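Long-range contacts in alkaline serine protease AL20 (Nesterenkonia abyssinica, PDB 3CP7), which probably hydrolyses peptide bonds as a secreted, thermostable alkaline serine protease of the trypsin-like fold: residues G181-T186 / P201-G206; N54-P59 / H68-A73; G129-A134 / C162-G167; H41-G46 / L76-E81. All blocks are in the same frame, centred on the assembly; numbering follows the deposited sequence.

Interaction 1 (G181-T186 / P201-G206); sequences GAQNST and PYFGSG
One face of the F203 ring lies flat against main chain: S185 CA sits 3.7 Å from the ring centroid, only 13° off the normal, a CH-pi contact over the centre of that face. The carbonyl carbon of N184 rests over the same face nearer the rim. A broad, flat phenylalanine suits this place because N184 and S185 form a classic beta bulge opposite W173, and its ring lies along the distorted backbone. Replacing the phenylalanine by alanine is likely to open a gap beneath the bulge and leave S185 CA without its ring. Beside the ring, S185 OG donates to P201 O at 2.7 Å. With OG anti to the backbone N (chi1 -171°), this small hydroxyl reaches across to the carbonyl. A water bridges the two segments, donating to N184 O at 2.8 Å and accepting from F203 N at 2.9 Å. Within 181-186, the amide of Q183 turns back, NE2 giving a hydrogen bond to S185 O while OE1 accepts from N26. The bulged edge strand 183-191 pairs with strand 172-175; the loop from P201 to G204, the N-cap residue, links strand 197-200 to the C-terminal helix 205-214.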
loop_
_atom_site.group_PDB
_atom_site.type_symbol
_atom_site.label_atom_id
_atom_site.label_comp_id
_atom_site.label_asym_id
_atom_site.label_seq_id
_atom_site.Cartn_x
_atom_site.Cartn_y
_atom_site.Cartn_z
ATOM N N GLY A 181 25.123 -9.238 5.276
ATOM C CA GLY A 181 24.798 -9.191 3.851
ATOM C C GLY A 181 23.538 -8.396 3.536
ATOM O O GLY A 181 22.856 -7.897 4.440
ATOM N N ALA A 182 23.232 -8.270 2.249
ATOM C CA ALA A 182 22.015 -7.584 1.819
ATOM C C ALA A 182 20.793 -8.435 2.145
ATOM O O ALA A 182 20.795 -9.652 1.928
ATOM C CB ALA A 182 22.064 -7.277 0.319
ATOM N N GLN A 183 19.759 -7.786 2.678
ATOM C CA GLN A 183 18.502 -8.487 2.894
ATOM C C GLN A 183 17.831 -8.778 1.563
ATOM O O GLN A 183 17.749 -7.907 0.696
ATOM C CB GLN A 183 17.568 -7.671 3.788
ATOM C CG GLN A 183 16.243 -8.396 4.010
ATOM C CD GLN A 183 15.444 -7.872 5.168
ATOM O OE1 GLN A 183 15.846 -6.923 5.856
ATOM N NE2 GLN A 183 14.302 -8.499 5.412
ATOM N N ASN A 184 17.345 -10.005 1.402
ATOM C CA ASN A 184 16.773 -10.405 0.133
ATOM C C ASN A 184 15.530 -11.306 0.242
ATOM O O ASN A 184 15.032 -11.817 -0.763
ATOM C CB ASN A 184 17.864 -11.025 -0.738
ATOM C CG ASN A 184 17.410 -11.306 -2.156
ATOM O OD1 ASN A 184 16.992 -10.396 -2.905
ATOM N ND2 ASN A 184 17.531 -12.564 -2.559
ATOM N N SER A 185 15.034 -11.475 1.467
ATOM C CA SER A 185 13.705 -12.048 1.700
ATOM C C SER A 185 13.381 -11.873 3.175
ATOM O O SER A 185 14.091 -11.153 3.911
ATOM C CB SER A 185 13.601 -13.520 1.253
ATOM O OG SER A 185 12.249 -13.960 1.310
ATOM N N THR A 186 12.314 -12.536 3.595
ATOM C CA THR A 186 11.821 -12.437 4.941
ATOM C C THR A 186 11.251 -13.825 5.307
ATOM O O THR A 186 10.764 -14.547 4.418
ATOM C CB THR A 186 10.795 -11.286 4.833
ATOM O OG1 THR A 186 11.236 -10.029 5.396
ATOM C CG2 THR A 186 9.289 -11.648 4.735
ATOM N N PRO A 201 9.330 -15.011 0.564
ATOM C CA PRO A 201 8.927 -14.578 -0.770
ATOM C C PRO A 201 10.092 -14.106 -1.631
ATOM O O PRO A 201 11.103 -13.608 -1.111
ATOM C CB PRO A 201 7.970 -13.414 -0.481
ATOM C CG PRO A 201 8.494 -12.845 0.829
ATOM C CD PRO A 201 8.886 -14.069 1.614
ATOM N N TYR A 202 9.931 -14.221 -2.942
ATOM C CA TYR A 202 10.934 -13.686 -3.849
ATOM C C TYR A 202 10.916 -12.157 -3.804
ATOM O O TYR A 202 9.861 -11.527 -3.952
ATOM C CB TYR A 202 10.719 -14.200 -5.281
ATOM C CG TYR A 202 11.797 -13.732 -6.225
ATOM C CD1 TYR A 202 11.554 -12.689 -7.115
ATOM C CD2 TYR A 202 13.069 -14.306 -6.194
ATOM C CE1 TYR A 202 12.556 -12.238 -7.968
ATOM C CE2 TYR A 202 14.076 -13.854 -7.047
ATOM C CZ TYR A 202 13.800 -12.830 -7.932
ATOM O OH TYR A 202 14.797 -12.372 -8.765
ATOM N N PHE A 203 12.084 -11.558 -3.599
ATOM C CA PHE A 203 12.175 -10.098 -3.627
ATOM C C PHE A 203 12.395 -9.645 -5.072
ATOM O O PHE A 203 13.536 -9.577 -5.558
ATOM C CB PHE A 203 13.297 -9.595 -2.712
ATOM C CG PHE A 203 12.851 -9.261 -1.293
ATOM C CD1 PHE A 203 11.698 -9.821 -0.710
ATOM C CD2 PHE A 203 13.626 -8.403 -0.524
ATOM C CE1 PHE A 203 11.315 -9.477 0.607
ATOM C CE2 PHE A 203 13.259 -8.084 0.798
ATOM C CZ PHE A 203 12.109 -8.620 1.356
ATOM N N GLY A 204 11.291 -9.365 -5.755
ATOM C CA GLY A 204 11.334 -8.929 -7.142
ATOM C C GLY A 204 10.951 -7.474 -7.292
ATOM O O GLY A 204 11.155 -6.680 -6.375
ATOM N N SER A 205 10.350 -7.130 -8.424
ATOM C CA SER A 205 9.999 -5.739 -8.700
ATOM C C SER A 205 8.847 -5.239 -7.829
ATOM O O SER A 205 8.757 -4.043 -7.544
ATOM C CB SER A 205 9.670 -5.542 -10.170
ATOM O OG SER A 205 8.662 -6.442 -10.595
ATOM N N GLY A 206 7.966 -6.144 -7.402
ATOM C CA GLY A 206 6.896 -5.763 -6.474
ATOM C C GLY A 206 7.488 -5.307 -5.156
ATOM O O GLY A 206 7.172 -4.211 -4.651
HETATM O O HOH W 1 14.257 -13.393 -2.896
#

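Interaction 2 (N54-P59 / H68-A73); sequences NFVFAP and HGVWAA
F57 and W71 form an antiparallel hydrogen-bonded pair, F57 N to W71 O and W71 N to F57 O both at 2.8 Å, and the strand axes run 146° apart. A73 N continues the ladder to F55 O at 3.0 Å, while V56 and A72 make the non-hydrogen-bonded pair between. The F57 and W71 side chains leave on the same face of the sheet, where both meet L97 of strand 93-97. Two residues along, the small methyl of A73 packs against F55, CB to CD2 at 3.8 Å. With CG beside its backbone N (chi1 -67°), the W71 indole lies so that F57 O is in plane at its edge and P59 CD approaches CD1 at 3.8 Å, the proline ring crossing at about a right angle. The indole N-H is not wasted: NE1 donates to H68 O at 2.8 Å, tying the ring to its own segment. P59 CG also meets H68 CB, and a water donates to both P59 O and G69 O where the strands part. G69 has a positive phi (74°), a conformation glycine accepts readily. The arrangement is a beta hairpin of neighbouring strands in the N-terminal barrel of the trypsin-like fold, 55-59 pairing on with strand 9-16.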
loop_
_atom_site.group_PDB
_atom_site.type_symbol
_atom_site.label_atom_id
_atom_site.label_comp_id
_atom_site.label_asym_id
_atom_site.label_seq_id
_atom_site.Cartn_x
_atom_site.Cartn_y
_atom_site.Cartn_z
ATOM N N ASN A 54 -1.012 -1.343 17.304
ATOM C CA ASN A 54 0.095 -1.205 18.249
ATOM C C ASN A 54 1.346 -1.991 17.867
ATOM O O ASN A 54 1.988 -2.635 18.705
ATOM C CB ASN A 54 -0.375 -1.534 19.664
ATOM C CG ASN A 54 -1.474 -0.602 20.128
ATOM O OD1 ASN A 54 -1.511 0.573 19.752
ATOM N ND2 ASN A 54 -2.382 -1.122 20.927
ATOM N N PHE A 55 1.681 -1.918 16.580
ATOM C CA PHE A 55 2.902 -2.509 16.055
ATOM C C PHE A 55 4.097 -1.779 16.646
ATOM O O PHE A 55 4.238 -0.561 16.487
ATOM C CB PHE A 55 2.902 -2.420 14.526
ATOM C CG PHE A 55 4.076 -3.096 13.847
ATOM C CD1 PHE A 55 3.885 -4.267 13.125
ATOM C CD2 PHE A 55 5.343 -2.522 13.868
ATOM C CE1 PHE A 55 4.947 -4.884 12.460
ATOM C CE2 PHE A 55 6.422 -3.122 13.211
ATOM C CZ PHE A 55 6.218 -4.313 12.505
ATOM N N VAL A 56 4.956 -2.542 17.312
ATOM C CA VAL A 56 6.140 -1.991 17.961
ATOM C C VAL A 56 7.369 -2.828 17.600
ATOM O O VAL A 56 7.289 -4.049 17.549
ATOM C CB VAL A 56 5.935 -1.957 19.506
ATOM C CG1 VAL A 56 7.228 -1.775 20.240
ATOM C CG2 VAL A 56 4.954 -0.861 19.895
ATOM N N PHE A 57 8.492 -2.151 17.387
ATOM C CA PHE A 57 9.741 -2.785 16.990
ATOM C C PHE A 57 10.794 -2.547 18.063
ATOM O O PHE A 57 10.982 -1.413 18.500
ATOM C CB PHE A 57 10.223 -2.197 15.660
ATOM C CG PHE A 57 11.562 -2.736 15.189
ATOM C CD1 PHE A 57 12.675 -1.896 15.111
ATOM C CD2 PHE A 57 11.698 -4.072 14.795
ATOM C CE1 PHE A 57 13.897 -2.387 14.657
ATOM C CE2 PHE A 57 12.917 -4.560 14.339
ATOM C CZ PHE A 57 14.023 -3.715 14.289
ATOM N N ALA A 58 11.457 -3.621 18.483
ATOM C CA ALA A 58 12.476 -3.565 19.536
ATOM C C ALA A 58 13.826 -4.017 18.986
ATOM O O ALA A 58 14.115 -5.217 18.953
ATOM C CB ALA A 58 12.062 -4.436 20.720
ATOM N N PRO A 59 14.660 -3.058 18.544
ATOM C CA PRO A 59 15.972 -3.423 18.001
ATOM C C PRO A 59 16.836 -4.135 19.033
ATOM O O PRO A 59 16.877 -3.725 20.201
ATOM C CB PRO A 59 16.613 -2.073 17.637
ATOM C CG PRO A 59 15.546 -1.062 17.733
ATOM C CD PRO A 59 14.400 -1.609 18.510
ATOM N N HIS A 68 18.296 0.530 22.875
ATOM C CA HIS A 68 17.655 1.251 21.772
ATOM C C HIS A 68 16.159 1.452 21.979
ATOM O O HIS A 68 15.528 2.241 21.270
ATOM C CB HIS A 68 17.944 0.562 20.444
ATOM C CG HIS A 68 19.400 0.501 20.117
ATOM N ND1 HIS A 68 20.189 1.629 20.053
ATOM C CD2 HIS A 68 20.214 -0.546 19.854
ATOM C CE1 HIS A 68 21.427 1.277 19.756
ATOM N NE2 HIS A 68 21.467 -0.035 19.616
ATOM N N GLY A 69 15.607 0.741 22.957
ATOM C CA GLY A 69 14.216 0.908 23.334
ATOM C C GLY A 69 13.251 0.303 22.339
ATOM O O GLY A 69 13.597 -0.620 21.604
ATOM N N VAL A 70 12.037 0.840 22.329
ATOM C CA VAL A 70 10.921 0.263 21.590
ATOM C C VAL A 70 10.314 1.356 20.713
ATOM O O VAL A 70 10.143 2.487 21.163
ATOM C CB VAL A 70 9.878 -0.352 22.568
ATOM C CG1 VAL A 70 9.097 0.716 23.322
ATOM C CG2 VAL A 70 8.939 -1.270 21.851
ATOM N N TRP A 71 10.015 1.026 19.457
ATOM C CA TRP A 71 9.636 2.016 18.454
ATOM C C TRP A 71 8.274 1.713 17.847
ATOM O O TRP A 71 8.084 0.651 17.257
ATOM C CB TRP A 71 10.708 2.040 17.347
ATOM C CG TRP A 71 12.018 2.549 17.853
ATOM C CD1 TRP A 71 12.875 1.912 18.710
ATOM C CD2 TRP A 71 12.597 3.828 17.584
ATOM N NE1 TRP A 71 13.960 2.714 18.987
ATOM C CE2 TRP A 71 13.816 3.896 18.297
ATOM C CE3 TRP A 71 12.210 4.919 16.796
ATOM C CZ2 TRP A 71 14.645 5.028 18.255
ATOM C CZ3 TRP A 71 13.035 6.037 16.746
ATOM C CH2 TRP A 71 14.237 6.083 17.471
ATOM N N ALA A 72 7.330 2.641 17.979
ATOM C CA ALA A 72 5.985 2.442 17.442
ATOM C C ALA A 72 5.933 2.728 15.947
ATOM O O ALA A 72 6.592 3.649 15.465
ATOM C CB ALA A 72 4.979 3.329 18.175
ATOM N N ALA A 73 5.126 1.951 15.220
ATOM C CA ALA A 73 4.887 2.227 13.808
ATOM C C ALA A 73 3.984 3.437 13.596
ATOM O O ALA A 73 3.026 3.663 14.355
ATOM C CB ALA A 73 4.279 1.015 13.124
HETATM O O HOH W 2 14.907 -3.045 22.026
#

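Interaction 3 (G129-A134 / C162-G167); sequences GYPAAA and CNMTGG. With FMT (formic acid), chain C.
Backbone hydrogen bonding centres on G166 O, which accepts from A132 N at 2.7 Å in a nearly straight bond (158°) and, weakly, from A133 N at 3.4 Å. A side-chain bond lies beside it: T165 OG1 donates to A133 O at 2.8 Å. Its chi1 of 58° puts OG1 between the backbone N and the carbonyl carbon, aimed at the 129-134 loop, while CG2 lies near A134 O. Threonine suits the site by offering this hydroxyl together with a methyl. These two loops belong to the C-terminal barrel of a chymotrypsin-like protease, where 162-167 leads to S169, probably the nucleophile. G167 N holds O2 of a bound formic acid at 2.7 Å, 170° at the hydrogen, and S169 and H41 bind the same molecule, consistent with the oxyanion-hole region. Close packing explains the glycine at 167: a CB there would clash with Y130 O and A132 N, and its backbone angles are unfavourable to other residues. Apolar contact is made by M164, whose chain bends at its last torsion and carries SD to 3.9 Å from P131 CD; the proline ring and the thioether cross obliquely. SD also comes within 3.8 Å of G129 N. H142 touches both P131 and M164.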
loop_
_atom_site.group_PDB
_atom_site.type_symbol
_atom_site.label_atom_id
_atom_site.label_comp_id
_atom_site.label_asym_id
_atom_site.label_seq_id
_atom_site.Cartn_x
_atom_site.Cartn_y
_atom_site.Cartn_z
ATOM N N GLY A 129 15.603 -14.505 13.388
ATOM C CA GLY A 129 14.333 -14.110 13.970
ATOM C C GLY A 129 14.258 -14.391 15.447
ATOM O O GLY A 129 15.227 -14.893 16.046
ATOM N N TYR A 130 13.103 -14.066 16.018
ATOM C CA TYR A 130 12.801 -14.275 17.425
ATOM C C TYR A 130 11.691 -15.318 17.585
ATOM O O TYR A 130 10.560 -14.977 17.947
ATOM C CB TYR A 130 12.405 -12.956 18.078
ATOM C CG TYR A 130 13.578 -12.031 18.290
ATOM C CD1 TYR A 130 14.031 -11.189 17.265
ATOM C CD2 TYR A 130 14.255 -12.016 19.505
ATOM C CE1 TYR A 130 15.114 -10.347 17.451
ATOM C CE2 TYR A 130 15.348 -11.176 19.704
ATOM C CZ TYR A 130 15.766 -10.338 18.676
ATOM O OH TYR A 130 16.838 -9.497 18.860
ATOM N N PRO A 131 12.023 -16.597 17.348
ATOM C CA PRO A 131 10.987 -17.628 17.476
ATOM C C PRO A 131 10.479 -17.682 18.918
ATOM O O PRO A 131 11.266 -17.534 19.862
ATOM C CB PRO A 131 11.722 -18.920 17.101
ATOM C CG PRO A 131 13.168 -18.623 17.360
ATOM C CD PRO A 131 13.337 -17.171 17.002
ATOM N N ALA A 132 9.173 -17.882 19.078
ATOM C CA ALA A 132 8.535 -17.757 20.382
ATOM C C ALA A 132 7.806 -19.015 20.846
ATOM O O ALA A 132 7.387 -19.089 21.999
ATOM C CB ALA A 132 7.599 -16.544 20.405
ATOM N N ALA A 133 7.652 -19.991 19.963
ATOM C CA ALA A 133 7.031 -21.262 20.349
ATOM C C ALA A 133 8.096 -22.305 20.659
ATOM O O ALA A 133 9.182 -22.283 20.081
ATOM C CB ALA A 133 6.102 -21.749 19.252
ATOM N N ALA A 134 7.776 -23.220 21.576
ATOM C CA ALA A 134 8.693 -24.295 21.980
ATOM C C ALA A 134 9.408 -24.953 20.790
ATOM O O ALA A 134 8.767 -25.249 19.775
ATOM C CB ALA A 134 7.933 -25.355 22.793
ATOM N N CYS A 162 15.345 -24.824 8.149
ATOM C CA CYS A 162 15.200 -23.896 9.265
ATOM C C CYS A 162 14.217 -24.407 10.287
ATOM O O CYS A 162 13.082 -24.724 9.947
ATOM C CB CYS A 162 14.700 -22.545 8.743
ATOM S SG CYS A 162 14.637 -21.257 9.991
ATOM N N ASN A 163 14.643 -24.449 11.542
ATOM C CA ASN A 163 13.813 -24.984 12.614
ATOM C C ASN A 163 13.059 -23.917 13.418
ATOM O O ASN A 163 12.412 -24.244 14.400
ATOM C CB ASN A 163 14.650 -25.884 13.546
ATOM C CG ASN A 163 15.666 -25.098 14.350
ATOM O OD1 ASN A 163 15.872 -23.910 14.123
ATOM N ND2 ASN A 163 16.314 -25.770 15.297
ATOM N N MET A 164 13.134 -22.648 12.996
ATOM C CA MET A 164 12.489 -21.578 13.764
ATOM C C MET A 164 10.965 -21.652 13.696
ATOM O O MET A 164 10.403 -22.023 12.665
ATOM C CB MET A 164 12.974 -20.192 13.325
ATOM C CG MET A 164 14.426 -19.925 13.696
ATOM S SD MET A 164 14.923 -18.190 13.538
ATOM C CE MET A 164 15.009 -17.979 11.750
ATOM N N THR A 165 10.334 -21.259 14.802
ATOM C CA THR A 165 8.900 -21.416 15.042
ATOM C C THR A 165 8.180 -20.062 14.985
ATOM O O THR A 165 8.807 -19.029 14.732
ATOM C CB THR A 165 8.657 -22.072 16.438
ATOM O OG1 THR A 165 9.265 -21.255 17.453
ATOM C CG2 THR A 165 9.231 -23.485 16.502
ATOM N N GLY A 166 6.873 -20.061 15.239
ATOM C CA GLY A 166 6.067 -18.837 15.238
ATOM C C GLY A 166 6.737 -17.759 16.071
ATOM O O GLY A 166 7.259 -18.044 17.146
ATOM N N GLY A 167 6.725 -16.529 15.553
ATOM C CA GLY A 167 7.430 -15.392 16.141
ATOM C C GLY A 167 8.608 -15.004 15.266
ATOM O O GLY A 167 9.046 -13.844 15.286
HETATM C C FMT C . 4.495 -15.529 13.310
HETATM O O1 FMT C . 3.702 -15.254 12.394
HETATM O O2 FMT C . 5.571 -16.099 13.113
#

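Interaction 4 (H41-G46 / L76-E81); sequences HCLHDG and LVTSAE. With FMT (formic acid), chain C.
L43 carries this contact by splitting its two methyl branches: CD2 meets L76 CD2 at 3.9 Å, and CD1 meets T78 CB at 3.8 Å. Its CG stands between the backbone N and the carbonyl carbon (chi1 51°), a less comfortable setting that spreads the branches along the strand. L76 slides past it in the opposite direction, its CB also near L43 CD2. Leucine fits because its two methyls can meet two separate apolar atoms, L76 CD2 and T78 CB. T78 brings its OG1 to 4.1 Å from H44 CB. In H44 the ring nitrogen ND1 accepts from G46 N at 2.9 Å, which fixes the ring against its own loop. H41 points the other way: its chi1 of 81° sets the ring so that NE2 donates to O1 of the bound formic acid at 2.8 Å, the small molecule lying at the ring edge, while ND1 bonds to D91. With S169 these residues probably form the catalytic triad. A leucine in place of H41 would probably leave D91 and the formic acid without their shared imidazole partner. C42 is joined to C23 by a disulfide. The 41-46 loop after strand 35-38 thus packs on the end of strand 71-78, whose S79 N-caps helix 80-85, and the second subunit meets this end through V77 and A80.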
loop_
_atom_site.group_PDB
_atom_site.type_symbol
_atom_site.label_atom_id
_atom_site.label_comp_id
_atom_site.label_asym_id
_atom_site.label_seq_id
_atom_site.Cartn_x
_atom_site.Cartn_y
_atom_site.Cartn_z
ATOM N N HIS A 41 2.005 -10.556 6.814
ATOM C CA HIS A 41 1.110 -11.081 7.828
ATOM C C HIS A 41 1.457 -10.603 9.234
ATOM O O HIS A 41 0.673 -10.807 10.158
ATOM C CB HIS A 41 0.995 -12.609 7.733
ATOM C CG HIS A 41 2.118 -13.369 8.373
ATOM N ND1 HIS A 41 3.153 -13.937 7.655
ATOM C CD2 HIS A 41 2.329 -13.701 9.672
ATOM C CE1 HIS A 41 3.963 -14.569 8.492
ATOM N NE2 HIS A 41 3.482 -14.445 9.716
ATOM N N CYS A 42 2.614 -9.963 9.400
ATOM C CA CYS A 42 2.987 -9.369 10.689
ATOM C C CYS A 42 2.404 -7.973 10.870
ATOM O O CYS A 42 2.524 -7.388 11.953
ATOM C CB CYS A 42 4.505 -9.276 10.822
ATOM S SG CYS A 42 5.339 -10.885 10.924
ATOM N N LEU A 43 1.781 -7.425 9.829
ATOM C CA LEU A 43 1.159 -6.108 9.993
ATOM C C LEU A 43 -0.214 -5.954 9.344
ATOM O O LEU A 43 -0.846 -4.895 9.476
ATOM C CB LEU A 43 2.112 -4.966 9.595
ATOM C CG LEU A 43 2.821 -4.998 8.240
ATOM C CD1 LEU A 43 1.805 -4.832 7.100
ATOM C CD2 LEU A 43 3.886 -3.904 8.199
ATOM N N HIS A 44 -0.701 -7.009 8.691
ATOM C CA HIS A 44 -2.024 -6.975 8.075
ATOM C C HIS A 44 -2.614 -8.377 8.019
ATOM O O HIS A 44 -1.901 -9.338 7.717
ATOM C CB HIS A 44 -1.965 -6.349 6.675
ATOM C CG HIS A 44 -3.312 -6.046 6.100
ATOM N ND1 HIS A 44 -4.124 -7.019 5.564
ATOM C CD2 HIS A 44 -4.004 -4.885 6.012
ATOM C CE1 HIS A 44 -5.254 -6.469 5.150
ATOM N NE2 HIS A 44 -5.211 -5.175 5.421
ATOM N N ASP A 45 -3.918 -8.482 8.288
ATOM C CA ASP A 45 -4.611 -9.777 8.367
ATOM C C ASP A 45 -4.598 -10.577 7.064
ATOM O O ASP A 45 -4.680 -11.810 7.085
ATOM C CB ASP A 45 -6.092 -9.587 8.752
ATOM C CG ASP A 45 -6.305 -9.000 10.147
ATOM O OD1 ASP A 45 -5.452 -9.162 11.051
ATOM O OD2 ASP A 45 -7.381 -8.391 10.341
ATOM N N GLY A 46 -4.533 -9.877 5.934
ATOM C CA GLY A 46 -4.763 -10.512 4.641
ATOM C C GLY A 46 -6.223 -10.398 4.237
ATOM O O GLY A 46 -6.947 -9.534 4.743
ATOM N N LEU A 76 2.112 1.445 8.414
ATOM C CA LEU A 76 2.265 0.059 7.995
ATOM C C LEU A 76 2.032 0.007 6.495
ATOM O O LEU A 76 1.007 0.512 6.002
ATOM C CB LEU A 76 1.271 -0.826 8.741
ATOM C CG LEU A 76 1.356 -0.699 10.270
ATOM C CD1 LEU A 76 0.202 -1.420 10.951
ATOM C CD2 LEU A 76 2.698 -1.213 10.775
ATOM N N VAL A 77 3.000 -0.558 5.771
ATOM C CA VAL A 77 2.985 -0.581 4.303
ATOM C C VAL A 77 3.002 -2.029 3.829
ATOM O O VAL A 77 4.061 -2.672 3.737
ATOM C CB VAL A 77 4.166 0.213 3.694
ATOM C CG1 VAL A 77 4.019 0.321 2.176
ATOM C CG2 VAL A 77 4.268 1.625 4.323
ATOM N N THR A 78 1.811 -2.545 3.564
ATOM C CA THR A 78 1.628 -3.916 3.124
ATOM C C THR A 78 1.688 -4.031 1.597
ATOM O O THR A 78 1.336 -3.089 0.891
ATOM C CB THR A 78 0.271 -4.455 3.654
ATOM O OG1 THR A 78 0.085 -5.796 3.207
ATOM C CG2 THR A 78 -0.916 -3.593 3.194
ATOM N N SER A 79 2.129 -5.180 1.083
ATOM C CA SER A 79 1.987 -5.437 -0.340
ATOM C C SER A 79 0.499 -5.490 -0.678
ATOM O O SER A 79 -0.330 -5.839 0.181
ATOM C CB SER A 79 2.652 -6.751 -0.731
ATOM O OG SER A 79 1.841 -7.835 -0.332
ATOM N N ALA A 80 0.159 -5.131 -1.917
ATOM C CA ALA A 80 -1.229 -5.156 -2.359
ATOM C C ALA A 80 -1.762 -6.567 -2.400
ATOM O O ALA A 80 -2.908 -6.804 -2.030
ATOM C CB ALA A 80 -1.353 -4.531 -3.714
ATOM N N GLU A 81 -0.945 -7.501 -2.866
ATOM C CA GLU A 81 -1.432 -8.869 -3.044
ATOM C C GLU A 81 -1.642 -9.558 -1.700
ATOM O O GLU A 81 -2.573 -10.358 -1.553
ATOM C CB GLU A 81 -0.468 -9.675 -3.905
ATOM C CG GLU A 81 -0.222 -9.092 -5.299
ATOM C CD GLU A 81 0.931 -8.091 -5.363
ATOM O OE1 GLU A 81 1.389 -7.799 -6.498
ATOM O OE2 GLU A 81 1.380 -7.597 -4.311
HETATM C C FMT C . 4.495 -15.529 13.310
HETATM O O1 FMT C . 3.702 -15.254 12.394
HETATM O O2 FMT C . 5.571 -16.099 13.113
#

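From the N terminus, the first contact to open is interaction 4, in which the loop after strand 35-38 meets the end of strand 71-78, 30 residues on. Interaction 2, the hairpin of strands 55-59 and 71-78, is nested inside that loop, and the two touch where F55 packs on C42, L43 and L76; together they build one side of the N-terminal barrel. Interaction 3 follows in series, closing the 129-134 loop on 162-167 in the C-terminal half. Interaction 1 comes last, tying strand 183-191 to the loop leading into helix 205-214. Interactions 3 and 4 do not touch, but the same formic acid binds both, across the cleft between the two barrels.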